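Local structure of glutathione s-transferase protein (Ralstonia solanacearum, 3TOU) at residues A[187-190]-A[191-194]. The protein binds glutathione and probably catalyses its transfer to electrophilic substrates, as a glutathione transferase. Numbering follows the deposited sequence.
Sequences AFYT and RIEK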
ATOM      1  N   ALA A 187      23.488  -9.447   7.463  1.00 17.60           N
ATOM      2  CA  ALA A 187      23.418 -10.106   8.764  1.00 20.49           C
ATOM      3  C   ALA A 187      21.972 -10.280   9.231  1.00 21.35           C
ATOM      4  O   ALA A 187      21.596 -11.352   9.722  1.00 17.48           O
ATOM      5  CB  ALA A 187      24.217  -9.322   9.801  1.00 22.26           C
ATOM      6  N   PHE A 188      21.173  -9.223   9.061  1.00 17.49           N
ATOM      7  CA  PHE A 188      19.751  -9.259   9.395  1.00 16.85           C
ATOM      8  C   PHE A 188      19.048 -10.402   8.667  1.00 17.06           C
ATOM      9  O   PHE A 188      18.273 -11.168   9.273  1.00 17.74           O
ATOM     10  CB  PHE A 188      19.087  -7.928   9.029  1.00 17.46           C
ATOM     11  CG  PHE A 188      17.583  -7.952   9.123  1.00 18.78           C
ATOM     12  CD1 PHE A 188      16.942  -7.698  10.339  1.00 19.75           C
ATOM     13  CD2 PHE A 188      16.806  -8.236   7.992  1.00 18.22           C
ATOM     14  CE1 PHE A 188      15.547  -7.723  10.425  1.00 22.85           C
ATOM     15  CE2 PHE A 188      15.403  -8.282   8.073  1.00 13.15           C
ATOM     16  CZ  PHE A 188      14.780  -8.015   9.289  1.00 16.51           C
ATOM     17  N   TYR A 189      19.307 -10.505   7.369  1.00 15.85           N
ATOM     18  CA  TYR A 189      18.616 -11.483   6.554  1.00 16.00           C
ATOM     19  C   TYR A 189      19.043 -12.905   6.902  1.00 19.08           C
ATOM     20  O   TYR A 189      18.204 -13.798   6.944  1.00 19.23           O
ATOM     21  CB  TYR A 189      18.796 -11.194   5.069  1.00 16.78           C
ATOM     22  CG  TYR A 189      17.978 -12.118   4.217  1.00 17.56           C
ATOM     23  CD1 TYR A 189      16.586 -12.013   4.191  1.00 18.21           C
ATOM     24  CD2 TYR A 189      18.588 -13.124   3.460  1.00 17.63           C
ATOM     25  CE1 TYR A 189      15.822 -12.871   3.414  1.00 20.71           C
ATOM     26  CE2 TYR A 189      17.833 -14.001   2.689  1.00 19.06           C
ATOM     27  CZ  TYR A 189      16.450 -13.856   2.659  1.00 21.36           C
ATOM     28  OH  TYR A 189      15.690 -14.704   1.909  1.00 18.96           O
ATOM     29  N   THR A 190      20.334 -13.099   7.188  1.00 19.42           N
ATOM     30  CA  THR A 190      20.839 -14.392   7.671  1.00 19.43           C
ATOM     31  C   THR A 190      20.073 -14.849   8.926  1.00 20.77           C
ATOM     32  O   THR A 190      19.736 -16.032   9.058  1.00 21.77           O
ATOM     33  CB  THR A 190      22.390 -14.313   7.917  1.00 24.00           C
ATOM     34  OG1 THR A 190      23.060 -14.166   6.657  1.00 26.58           O
ATOM     35  CG2 THR A 190      22.930 -15.562   8.624  1.00 30.44           C
ATOM     36  N   ARG A 191      19.767 -13.907   9.818  1.00 17.47           N
ATOM     37  CA  ARG A 191      19.002 -14.210  11.037  1.00 18.61           C
ATOM     38  C   ARG A 191      17.524 -14.516  10.772  1.00 22.80           C
ATOM     39  O   ARG A 191      16.947 -15.390  11.427  1.00 28.08           O
ATOM     40  CB  ARG A 191      19.090 -13.068  12.040  1.00 19.24           C
ATOM     41  CG  ARG A 191      20.489 -12.821  12.617  1.00 19.09           C
ATOM     42  CD  ARG A 191      20.438 -11.879  13.820  1.00 22.03           C
ATOM     43  NE  ARG A 191      19.919 -10.536  13.531  1.00 23.39           N
ATOM     44  CZ  ARG A 191      20.634  -9.528  13.024  1.00 26.62           C
ATOM     45  NH1 ARG A 191      21.910  -9.699  12.708  1.00 20.96           N
ATOM     46  NH2 ARG A 191      20.070  -8.337  12.812  1.00 19.62           N
ATOM     47  N   ILE A 192      16.906 -13.793   9.839  1.00 14.89           N
ATOM     48  CA  ILE A 192      15.464 -13.967   9.617  1.00 16.67           C
ATOM     49  C   ILE A 192      15.121 -15.121   8.672  1.00 13.69           C
ATOM     50  O   ILE A 192      14.074 -15.745   8.828  1.00 17.41           O
ATOM     51  CB  ILE A 192      14.758 -12.632   9.205  1.00 18.41           C
ATOM     52  CG1 ILE A 192      13.306 -12.624   9.721  1.00 20.12           C
ATOM     53  CG2 ILE A 192      14.872 -12.370   7.696  1.00 14.97           C
ATOM     54  CD1 ILE A 192      12.600 -11.294   9.579  1.00 22.14           C
ATOM     55  N   GLU A 193      16.011 -15.428   7.720  1.00 17.08           N
ATOM     56  CA  GLU A 193      15.721 -16.438   6.690  1.00 20.97           C
ATOM     57  C   GLU A 193      15.592 -17.856   7.250  1.00 20.19           C
ATOM     58  O   GLU A 193      14.943 -18.695   6.641  1.00 21.78           O
ATOM     59  CB  GLU A 193      16.744 -16.402   5.545  1.00 23.42           C
ATOM     60  CG  GLU A 193      18.117 -17.011   5.870  1.00 22.36           C
ATOM     61  CD  GLU A 193      19.087 -16.926   4.699  1.00 30.90           C
ATOM     62  OE1 GLU A 193      18.680 -17.204   3.551  1.00 30.12           O
ATOM     63  OE2 GLU A 193      20.264 -16.592   4.936  1.00 35.17           O
ATOM     64  N   LYS A 194      16.185 -18.089   8.420  1.00 21.71           N
ATOM     65  CA  LYS A 194      16.164 -19.399   9.062  1.00 23.57           C
ATOM     66  C   LYS A 194      14.902 -19.643   9.899  1.00 22.30           C
ATOM     67  O   LYS A 194      14.705 -20.752  10.405  1.00 21.46           O
ATOM     68  CB  LYS A 194      17.421 -19.601   9.916  1.00 25.96           C
ATOM     69  CG  LYS A 194      17.572 -18.604  11.048  1.00 32.29           C
ATOM     70  CD  LYS A 194      18.832 -18.871  11.885  1.00 43.17           C
ATOM     71  CE  LYS A 194      19.181 -17.676  12.778  1.00 44.40           C
ATOM     72  NZ  LYS A 194      18.057 -17.278  13.685  1.00 46.73           N
TER
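Tyr189 and Glu193, one turn apart on helix 183-193 of the all-helical C-terminal GST domain, meet ring to aliphatic stem. Glu193 CB lies 4.0 Å from the Tyr189 ring centroid and only 19° off the ring normal, which defines a CH-pi contact over the face. With chi1 at 75°, CG of Glu193 sits between its own backbone N and carbonyl carbon, and the extended chain passes along the CE2/CD2 side of the ring, bringing Glu193 OE1 3.4 Å from Tyr189 CE2. Arg191 folds back differently: its chain bends at chi3, laying one guanidinium face over Phe188 CA, while NH2 approaches the Phe188 ring at its edge; ring and guanidinium planes stand 87° apart. NH2 is also hydrogen-bonded to Thr148 O, which anchors the group. Phe188 and Ile192 run side by side in the same direction, Phe188 CZ to Ile192 CD1 at 3.9 Å, and Phe188 and Tyr189 both pack against helix 157-172, touching Val162 and Ala167 respectively. Successive i to i+4 backbone bonds underlie these pairings, including Glu193 N to Tyr189 O at 2.8 Å. Just beyond, Lys194 curls back, and its NZ donates to a lone pair of Arg191 O at 3.1 Å.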